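Local coordinates for putative exported protein (Bacteroides fragilis, PDB 4RAA) that is of unknown function but folds as a six-bladed beta-propeller of the YWTD superfamily and is probably exported from the cytoplasm, at residues A[142-147]-A[160-165]; A[302-307]-A[323-328]; A[218-223]-A[266-271]. All coordinates share one frame; numbering follows the deposited sequence.

Contact 1. Residues A[142-147]-A[160-165]; sequences LLWNSR and VVTDSL
The indole of Trp144 brings the CD1-NE1 edge of its five-membered ring up to both branches of Thr162. CD1 of Trp144 is 3.7 Å from CG2 of Thr162, while the ring NE1 donates a hydrogen bond of 3.2 Å to OG1 of the same residue. That bond is bent, 144° at the hydrogen, and OG1 lies 18° out of the indole plane.

The two residues sit on neighbouring strands, 142-145 and 157-162, which form an antiparallel beta hairpin at the middle of a four-stranded propeller blade. Two hydrogen-bonded pairs, Leu142 with Thr162 and Trp144 with Val160, flank the non-hydrogen-bonded pair of Leu143 and Val161. Each hydrogen-bonded pair contributes two backbone bonds; Leu142 N to Thr162 O, at 2.9 Å, is one of the four.

Alternation along the strands places Leu142, Trp144, Val160 and Thr162 on one face of the blade. There CG1 of Val160 packs 4.1 Å from CB of Trp144, and the indole goes on to meet Phe129 and Phe166 edge-to-face. The other face carries a leucine-valine pair, with Leu143 CD1 3.8 Å from Val161 CG2.

The hydroxyl of Thr162 takes part in two hydrogen bonds. Its chi1 of 81° tucks OG1 between its own backbone N and carbonyl carbon, where it accepts from the indole and donates onward to Asp163 O at 3.0 Å. This relay fixes the rotation of the threonine just where the strand gives way to a turn, and the Asp163 carboxylate helps hold that turn by accepting from Asp167 N. The carbonyl of Asp163 also has an apolar neighbour: Leu142 CD1 rests 3.6 Å from Asp163 O.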
loop_
_atom_site.group_PDB
_atom_site.type_symbol
_atom_site.label_atom_id
_atom_site.label_comp_id
_atom_site.label_asym_id
_atom_site.label_seq_id
_atom_site.Cartn_x
_atom_site.Cartn_y
_atom_site.Cartn_z
ATOM N N LEU A 142 0.645 1.437 -14.618
ATOM C CA LEU A 142 2.064 1.358 -14.289
ATOM C C LEU A 142 2.751 0.242 -15.064
ATOM O O LEU A 142 2.210 -0.858 -15.141
ATOM C CB LEU A 142 2.191 1.102 -12.781
ATOM C CG LEU A 142 1.384 2.048 -11.868
ATOM C CD1 LEU A 142 1.356 1.526 -10.438
ATOM C CD2 LEU A 142 1.912 3.478 -11.936
ATOM N N LEU A 143 3.920 0.538 -15.649
ATOM C CA LEU A 143 4.747 -0.466 -16.339
ATOM C C LEU A 143 5.892 -0.803 -15.405
ATOM O O LEU A 143 6.635 0.093 -15.018
ATOM C CB LEU A 143 5.315 0.051 -17.665
ATOM C CG LEU A 143 6.222 -0.903 -18.472
ATOM C CD1 LEU A 143 5.474 -2.161 -18.901
ATOM C CD2 LEU A 143 6.804 -0.204 -19.692
ATOM N N TRP A 144 6.007 -2.082 -15.045
ATOM C CA TRP A 144 7.077 -2.616 -14.192
ATOM C C TRP A 144 7.843 -3.676 -14.984
ATOM O O TRP A 144 7.276 -4.286 -15.904
ATOM C CB TRP A 144 6.505 -3.358 -12.984
ATOM C CG TRP A 144 5.547 -2.648 -12.121
ATOM C CD1 TRP A 144 4.219 -2.420 -12.372
ATOM C CD2 TRP A 144 5.793 -2.178 -10.802
ATOM N NE1 TRP A 144 3.638 -1.789 -11.303
ATOM C CE2 TRP A 144 4.578 -1.629 -10.322
ATOM C CE3 TRP A 144 6.929 -2.150 -9.977
ATOM C CZ2 TRP A 144 4.466 -1.056 -9.057
ATOM C CZ3 TRP A 144 6.825 -1.575 -8.716
ATOM C CH2 TRP A 144 5.589 -1.034 -8.263
ATOM N N ASN A 145 9.101 -3.914 -14.603
ATOM C CA ASN A 145 9.888 -4.995 -15.192
ATOM C C ASN A 145 9.704 -6.215 -14.288
ATOM O O ASN A 145 9.403 -6.056 -13.106
ATOM C CB ASN A 145 11.372 -4.606 -15.397
ATOM C CG ASN A 145 12.205 -4.625 -14.108
ATOM O OD1 ASN A 145 11.821 -4.061 -13.082
ATOM N ND2 ASN A 145 13.370 -5.241 -14.177
ATOM N N SER A 146 9.865 -7.415 -14.852
ATOM C CA SER A 146 9.745 -8.692 -14.116
ATOM C C SER A 146 11.112 -9.339 -13.857
ATOM O O SER A 146 11.712 -9.877 -14.784
ATOM C CB SER A 146 8.857 -9.679 -14.895
ATOM O OG SER A 146 8.974 -11.010 -14.394
ATOM N N ARG A 147 11.572 -9.313 -12.603
ATOM C CA ARG A 147 12.837 -9.961 -12.193
ATOM C C ARG A 147 12.590 -11.355 -11.563
ATOM O O ARG A 147 13.176 -11.687 -10.522
ATOM C CB ARG A 147 13.641 -9.054 -11.240
ATOM C CG ARG A 147 14.056 -7.731 -11.855
ATOM C CD ARG A 147 15.213 -7.051 -11.127
ATOM N NE ARG A 147 16.508 -7.738 -11.318
ATOM C CZ ARG A 147 17.100 -8.602 -10.478
ATOM N NH1 ARG A 147 16.545 -8.944 -9.306
ATOM N NH2 ARG A 147 18.285 -9.139 -10.811
ATOM N N VAL A 160 5.430 -6.231 -17.097
ATOM C CA VAL A 160 4.019 -6.408 -16.718
ATOM C C VAL A 160 3.348 -5.055 -16.473
ATOM O O VAL A 160 3.948 -4.174 -15.873
ATOM C CB VAL A 160 3.873 -7.342 -15.478
ATOM C CG1 VAL A 160 4.575 -6.784 -14.249
ATOM C CG2 VAL A 160 2.407 -7.639 -15.164
ATOM N N VAL A 161 2.106 -4.908 -16.937
ATOM C CA VAL A 161 1.343 -3.677 -16.750
ATOM C C VAL A 161 0.302 -3.919 -15.665
ATOM O O VAL A 161 -0.444 -4.890 -15.751
ATOM C CB VAL A 161 0.681 -3.219 -18.055
ATOM C CG1 VAL A 161 -0.129 -1.936 -17.835
ATOM C CG2 VAL A 161 1.751 -3.022 -19.129
ATOM N N THR A 162 0.273 -3.044 -14.654
ATOM C CA THR A 162 -0.685 -3.130 -13.541
ATOM C C THR A 162 -1.449 -1.834 -13.388
ATOM O O THR A 162 -0.978 -0.778 -13.828
ATOM C CB THR A 162 -0.007 -3.383 -12.168
ATOM O OG1 THR A 162 0.514 -2.161 -11.615
ATOM C CG2 THR A 162 1.083 -4.436 -12.269
ATOM N N ASP A 163 -2.594 -1.914 -12.706
ATOM C CA ASP A 163 -3.387 -0.720 -12.392
ATOM C C ASP A 163 -2.731 0.058 -11.227
ATOM O O ASP A 163 -1.673 -0.335 -10.699
ATOM C CB ASP A 163 -4.880 -1.070 -12.104
ATOM C CG ASP A 163 -5.101 -1.916 -10.831
ATOM O OD1 ASP A 163 -4.214 -2.007 -9.950
ATOM O OD2 ASP A 163 -6.206 -2.489 -10.707
ATOM N N SER A 164 -3.364 1.174 -10.870
ATOM C CA SER A 164 -3.016 2.011 -9.703
ATOM C C SER A 164 -2.669 1.177 -8.445
ATOM O O SER A 164 -1.645 1.363 -7.807
ATOM C CB SER A 164 -4.247 2.915 -9.424
ATOM O OG SER A 164 -4.202 3.632 -8.210
ATOM N N LEU A 165 -3.526 0.199 -8.174
ATOM C CA LEU A 165 -3.487 -0.640 -6.970
ATOM C C LEU A 165 -2.501 -1.836 -7.022
ATOM O O LEU A 165 -2.341 -2.522 -6.010
ATOM C CB LEU A 165 -4.952 -1.099 -6.698
ATOM C CG LEU A 165 -5.500 -1.577 -5.357
ATOM C CD1 LEU A 165 -5.281 -0.546 -4.268
ATOM C CD2 LEU A 165 -6.992 -1.861 -5.485
#

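Contact 2. Residues A[302-307]-A[323-328]; sequences VGELNY and VLSLKD
Segment 302-307 runs as an irregular loop past the first turns of the helix that holds 323-328, and the backbones come nearest where the CA atoms of Gly303 and Leu326 are 6.2 Å apart. The loop bends sharply at that point. Gly303 has a phi of 67° and a psi of -76°, and Glu304 N makes a weak hydrogen bond of 2.8 Å to Val302 O, as in a classic gamma turn.

Leu326 packs its CD2 methyl into this bend. CD2 lies 3.5 Å from Val302 O and also touches Glu304 N and Gly303 CA, so a single methyl meets three successive residues of the loop, mostly through their backbone. Having no side chain, Gly303 can present its bare CA to the leucine.

In the propeller, the helix leads directly out of strand 316-321, which is flanked in its blade by 312-313 and the C-terminal strand 354-360; strand 25-31, from near the N-terminus, lies beyond 354-360. The loop comes from helix 293-299 on its way into the same blade, so the contact lays the incoming connection against the outgoing helix.

A polar touch lies beside the leucine, one helix position earlier. With chi1 at -172°, Ser325 holds OG anti to its backbone N, and the hydroxyl gives a weak hydrogen bond of 3.0 Å to OE1 of Glu304, whose extended chain reaches over from the loop. The backbone N of Ser325 is hydrogen-bonded to Asp322 OD2, just ahead of the helix. Leu326 also packs against Phe336, Leu340 and Leu344, so that helix 338-345 contributes to its surroundings.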
loop_
_atom_site.group_PDB
_atom_site.type_symbol
_atom_site.label_atom_id
_atom_site.label_comp_id
_atom_site.label_asym_id
_atom_site.label_seq_id
_atom_site.Cartn_x
_atom_site.Cartn_y
_atom_site.Cartn_z
ATOM N N VAL A 302 37.782 15.231 -22.138
ATOM C CA VAL A 302 37.175 14.991 -20.796
ATOM C C VAL A 302 37.819 13.859 -19.955
ATOM O O VAL A 302 37.214 13.405 -18.978
ATOM C CB VAL A 302 35.633 14.794 -20.890
ATOM C CG1 VAL A 302 34.990 15.965 -21.621
ATOM C CG2 VAL A 302 35.266 13.479 -21.571
ATOM N N GLY A 303 39.015 13.395 -20.340
ATOM C CA GLY A 303 39.786 12.408 -19.565
ATOM C C GLY A 303 39.266 10.987 -19.414
ATOM O O GLY A 303 39.823 10.066 -20.013
ATOM N N GLU A 304 38.252 10.822 -18.554
ATOM C CA GLU A 304 37.575 9.541 -18.255
ATOM C C GLU A 304 36.084 9.682 -18.415
ATOM O O GLU A 304 35.513 10.670 -17.972
ATOM C CB GLU A 304 37.746 9.101 -16.803
ATOM C CG GLU A 304 38.962 8.261 -16.468
ATOM C CD GLU A 304 38.906 7.729 -15.032
ATOM O OE1 GLU A 304 38.061 8.192 -14.215
ATOM O OE2 GLU A 304 39.727 6.846 -14.705
ATOM N N LEU A 305 35.458 8.654 -18.970
ATOM C CA LEU A 305 34.008 8.606 -19.136
ATOM C C LEU A 305 33.639 7.146 -18.839
ATOM O O LEU A 305 33.531 6.317 -19.737
ATOM C CB LEU A 305 33.637 9.102 -20.537
ATOM C CG LEU A 305 32.270 9.772 -20.647
ATOM C CD1 LEU A 305 32.136 10.403 -22.020
ATOM C CD2 LEU A 305 31.131 8.803 -20.370
ATOM N N ASN A 306 33.536 6.839 -17.546
ATOM C CA ASN A 306 33.264 5.467 -17.068
ATOM C C ASN A 306 31.867 4.958 -17.393
ATOM O O ASN A 306 31.702 3.777 -17.703
ATOM C CB ASN A 306 33.538 5.335 -15.556
ATOM C CG ASN A 306 35.013 5.522 -15.197
ATOM O OD1 ASN A 306 35.900 5.510 -16.057
ATOM N ND2 ASN A 306 35.280 5.680 -13.906
ATOM N N TYR A 307 30.880 5.845 -17.326
ATOM C CA TYR A 307 29.495 5.478 -17.602
ATOM C C TYR A 307 28.595 6.688 -17.842
ATOM O O TYR A 307 28.893 7.805 -17.401
ATOM C CB TYR A 307 28.918 4.659 -16.427
ATOM C CG TYR A 307 28.852 5.413 -15.106
ATOM C CD1 TYR A 307 30.002 5.590 -14.306
ATOM C CD2 TYR A 307 27.639 5.942 -14.642
ATOM C CE1 TYR A 307 29.936 6.286 -13.098
ATOM C CE2 TYR A 307 27.561 6.633 -13.435
ATOM C CZ TYR A 307 28.703 6.804 -12.660
ATOM O OH TYR A 307 28.608 7.496 -11.465
ATOM N N VAL A 323 36.334 13.913 -10.026
ATOM C CA VAL A 323 37.206 15.089 -9.883
ATOM C C VAL A 323 38.671 14.699 -9.698
ATOM O O VAL A 323 39.486 15.034 -10.549
ATOM C CB VAL A 323 36.712 16.041 -8.755
ATOM C CG1 VAL A 323 37.714 17.167 -8.470
ATOM C CG2 VAL A 323 35.332 16.607 -9.117
ATOM N N LEU A 324 38.983 13.951 -8.643
ATOM C CA LEU A 324 40.378 13.575 -8.349
ATOM C C LEU A 324 41.088 12.875 -9.503
ATOM O O LEU A 324 42.267 13.167 -9.767
ATOM C CB LEU A 324 40.492 12.716 -7.082
ATOM C CG LEU A 324 41.904 12.294 -6.645
ATOM C CD1 LEU A 324 42.830 13.494 -6.471
ATOM C CD2 LEU A 324 41.826 11.488 -5.367
ATOM N N SER A 325 40.373 11.965 -10.170
ATOM C CA SER A 325 40.909 11.217 -11.322
ATOM C C SER A 325 41.326 12.192 -12.442
ATOM O O SER A 325 42.423 12.065 -13.000
ATOM C CB SER A 325 39.886 10.163 -11.812
ATOM O OG SER A 325 40.424 9.304 -12.801
ATOM N N LEU A 326 40.466 13.182 -12.708
ATOM C CA LEU A 326 40.731 14.229 -13.706
ATOM C C LEU A 326 41.785 15.251 -13.259
ATOM O O LEU A 326 42.568 15.724 -14.090
ATOM C CB LEU A 326 39.452 14.995 -14.062
ATOM C CG LEU A 326 38.255 14.311 -14.726
ATOM C CD1 LEU A 326 37.341 15.391 -15.293
ATOM C CD2 LEU A 326 38.664 13.349 -15.825
ATOM N N LYS A 327 41.778 15.631 -11.976
ATOM C CA LYS A 327 42.776 16.584 -11.455
ATOM C C LYS A 327 44.210 16.051 -11.579
ATOM O O LYS A 327 45.127 16.817 -11.891
ATOM C CB LYS A 327 42.468 17.021 -10.027
ATOM C CG LYS A 327 41.209 17.873 -9.915
ATOM C CD LYS A 327 41.226 18.798 -8.709
ATOM C CE LYS A 327 42.148 19.989 -8.932
ATOM N NZ LYS A 327 41.978 20.961 -7.829
ATOM N N ASP A 328 44.383 14.745 -11.370
ATOM C CA ASP A 328 45.684 14.079 -11.583
ATOM C C ASP A 328 46.055 14.093 -13.073
ATOM O O ASP A 328 47.220 14.269 -13.409
ATOM C CB ASP A 328 45.677 12.633 -11.057
ATOM C CG ASP A 328 45.453 12.541 -9.546
ATOM O OD1 ASP A 328 45.809 13.475 -8.795
ATOM O OD2 ASP A 328 44.920 11.507 -9.107
#

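Contact 3. Residues A[218-223]-A[266-271]; sequences HSFSFE and LFVCYM
One methyl of Leu266, CD1, sits over the imidazole of His218: it stands 3.8 Å from the ring centroid and only 4° off the normal, a CH-pi contact over the centre of the face. The leucine's other branch turns to the next ring along, bringing CD2 to 3.8 Å from Phe220 CE1. Its fork therefore fills the notch between His218 and Phe220.

Val268 repeats the pattern one step on. CG2 meets Phe220 CE1 at 4.2 Å and CG1 meets the rim of the following ring at Phe222 CZ, 4.0 Å away and near the ring plane. Two branched aliphatic knobs from strand 265-272 thus alternate with three rings from strand 213-222, each knob seated between two rings.

The row ends in an aromatic pair. Phe222 turns an edge toward the face of Tyr270, with centroids 4.5 Å apart and planes inclined at 55°, and the two side chains slide past one another in opposite directions.

The polar ends have partners outside this row: His218 NE2 is hydrogen-bonded across to Glu261 OE2, on the sheet of Leu266, and Tyr270 OH to Asn290 OD1 within its own sheet. Phe13, from the short strand beside 213-222, stacks on Phe222.

No hydrogen bond joins the two segments. Their strand axes pass 11.2 Å apart and cross at -46°, so the side chains, not the backbones, make the contact. Every second residue points across the gap, and two twisted sheets interlock through a largely apolar, mostly buried layer; this is the face-to-face packing of consecutive blades in a beta-propeller.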
loop_
_atom_site.group_PDB
_atom_site.type_symbol
_atom_site.label_atom_id
_atom_site.label_comp_id
_atom_site.label_asym_id
_atom_site.label_seq_id
_atom_site.Cartn_x
_atom_site.Cartn_y
_atom_site.Cartn_z
ATOM N N HIS A 218 12.411 1.231 -32.684
ATOM C CA HIS A 218 13.769 1.236 -33.270
ATOM C C HIS A 218 14.352 -0.167 -33.201
ATOM O O HIS A 218 14.062 -0.891 -32.258
ATOM C CB HIS A 218 14.746 2.163 -32.505
ATOM C CG HIS A 218 14.221 3.542 -32.237
ATOM N ND1 HIS A 218 14.293 4.563 -33.157
ATOM C CD2 HIS A 218 13.623 4.067 -31.142
ATOM C CE1 HIS A 218 13.756 5.656 -32.646
ATOM N NE2 HIS A 218 13.344 5.381 -31.422
ATOM N N SER A 219 15.138 -0.549 -34.204
ATOM C CA SER A 219 15.902 -1.809 -34.178
ATOM C C SER A 219 17.362 -1.488 -34.544
ATOM O O SER A 219 17.621 -0.584 -35.345
ATOM C CB SER A 219 15.298 -2.892 -35.073
ATOM O OG SER A 219 15.352 -2.539 -36.439
ATOM N N PHE A 220 18.300 -2.210 -33.937
ATOM C CA PHE A 220 19.727 -1.968 -34.148
ATOM C C PHE A 220 20.461 -3.160 -34.741
ATOM O O PHE A 220 20.041 -4.307 -34.620
ATOM C CB PHE A 220 20.407 -1.604 -32.831
ATOM C CG PHE A 220 19.672 -0.567 -32.035
ATOM C CD1 PHE A 220 19.698 0.768 -32.428
ATOM C CD2 PHE A 220 18.951 -0.919 -30.883
ATOM C CE1 PHE A 220 19.020 1.745 -31.699
ATOM C CE2 PHE A 220 18.265 0.051 -30.149
ATOM C CZ PHE A 220 18.303 1.390 -30.562
ATOM N N SER A 221 21.552 -2.842 -35.419
ATOM C CA SER A 221 22.496 -3.816 -35.949
ATOM C C SER A 221 23.855 -3.120 -35.858
ATOM O O SER A 221 23.946 -1.904 -36.086
ATOM C CB SER A 221 22.167 -4.221 -37.388
ATOM O OG SER A 221 22.289 -3.119 -38.265
ATOM N N PHE A 222 24.880 -3.879 -35.481
ATOM C CA PHE A 222 26.241 -3.374 -35.341
ATOM C C PHE A 222 27.119 -4.217 -36.241
ATOM O O PHE A 222 26.924 -5.425 -36.317
ATOM C CB PHE A 222 26.682 -3.475 -33.880
ATOM C CG PHE A 222 25.825 -2.671 -32.933
ATOM C CD1 PHE A 222 24.620 -3.199 -32.434
ATOM C CD2 PHE A 222 26.205 -1.386 -32.539
ATOM C CE1 PHE A 222 23.812 -2.459 -31.562
ATOM C CE2 PHE A 222 25.410 -0.646 -31.664
ATOM C CZ PHE A 222 24.204 -1.178 -31.181
ATOM N N GLU A 223 28.060 -3.584 -36.937
ATOM C CA GLU A 223 28.964 -4.295 -37.847
ATOM C C GLU A 223 29.871 -5.229 -37.030
ATOM O O GLU A 223 30.381 -4.841 -35.969
ATOM C CB GLU A 223 29.801 -3.305 -38.688
ATOM C CG GLU A 223 30.728 -3.945 -39.733
ATOM C CD GLU A 223 31.681 -2.971 -40.424
ATOM O OE1 GLU A 223 32.057 -1.933 -39.838
ATOM O OE2 GLU A 223 32.087 -3.272 -41.568
ATOM N N LEU A 266 19.768 9.746 -30.099
ATOM C CA LEU A 266 19.676 8.465 -29.415
ATOM C C LEU A 266 21.091 7.882 -29.265
ATOM O O LEU A 266 21.758 7.616 -30.263
ATOM C CB LEU A 266 18.747 7.557 -30.231
ATOM C CG LEU A 266 18.349 6.142 -29.791
ATOM C CD1 LEU A 266 17.107 5.707 -30.557
ATOM C CD2 LEU A 266 19.471 5.128 -29.974
ATOM N N PHE A 267 21.534 7.727 -28.016
ATOM C CA PHE A 267 22.874 7.206 -27.668
ATOM C C PHE A 267 22.739 5.758 -27.225
ATOM O O PHE A 267 21.813 5.424 -26.468
ATOM C CB PHE A 267 23.495 7.997 -26.511
ATOM C CG PHE A 267 24.064 9.346 -26.882
ATOM C CD1 PHE A 267 23.605 10.108 -27.968
ATOM C CD2 PHE A 267 25.020 9.918 -26.042
ATOM C CE1 PHE A 267 24.155 11.355 -28.243
ATOM C CE2 PHE A 267 25.556 11.173 -26.307
ATOM C CZ PHE A 267 25.124 11.893 -27.410
ATOM N N VAL A 268 23.674 4.919 -27.674
ATOM C CA VAL A 268 23.688 3.493 -27.354
ATOM C C VAL A 268 25.070 3.097 -26.827
ATOM O O VAL A 268 26.007 2.963 -27.610
ATOM C CB VAL A 268 23.343 2.618 -28.592
ATOM C CG1 VAL A 268 23.046 1.182 -28.164
ATOM C CG2 VAL A 268 22.153 3.188 -29.359
ATOM N N CYS A 269 25.211 2.951 -25.511
ATOM C CA CYS A 269 26.464 2.445 -24.935
ATOM C C CYS A 269 26.353 0.943 -24.950
ATOM O O CYS A 269 25.263 0.414 -24.738
ATOM C CB CYS A 269 26.697 2.916 -23.513
ATOM S SG CYS A 269 26.878 4.694 -23.415
ATOM N N TYR A 270 27.465 0.272 -25.228
ATOM C CA TYR A 270 27.519 -1.187 -25.250
ATOM C C TYR A 270 28.934 -1.737 -25.021
ATOM O O TYR A 270 29.900 -0.978 -25.010
ATOM C CB TYR A 270 26.908 -1.730 -26.557
ATOM C CG TYR A 270 27.628 -1.353 -27.831
ATOM C CD1 TYR A 270 27.331 -0.168 -28.507
ATOM C CD2 TYR A 270 28.596 -2.202 -28.388
ATOM C CE1 TYR A 270 27.996 0.178 -29.689
ATOM C CE2 TYR A 270 29.263 -1.870 -29.573
ATOM C CZ TYR A 270 28.954 -0.686 -30.225
ATOM O OH TYR A 270 29.608 -0.367 -31.385
HETATM N N MSE A 271 29.026 -3.053 -24.829
HETATM C CA MSE A 271 30.293 -3.746 -24.599
HETATM C C MSE A 271 30.495 -4.851 -25.602
HETATM O O MSE A 271 29.537 -5.528 -25.994
HETATM C CB MSE A 271 30.272 -4.263 -23.179
HETATM C CG MSE A 271 30.374 -3.110 -22.179
HETATM SE SE MSE A 271 31.681 -3.634 -20.812
HETATM C CE MSE A 271 30.532 -3.063 -19.303
#

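Along the chain the order is contact 1, contact 3, contact 2, with none enclosing another. Contacts 1 and 2 lie on opposite sides of the chain's centre, their own centres about 38 Å apart; contact 3 lies about 26 Å from contact 1 and 25 Å from contact 2, centre to centre. No two touch, although the nearest atoms of contacts 2 and 3 are about 6 Å apart. Each serves a different level of the propeller: contact 1 pairs strands within one blade, contact 3 packs the sheet of 213-222 against that of 265-272, and contact 2 sets a loop on a helix beside the blade that joins strand 25-31 to the C-terminal strand 354-360, a pairing consistent with ring closure.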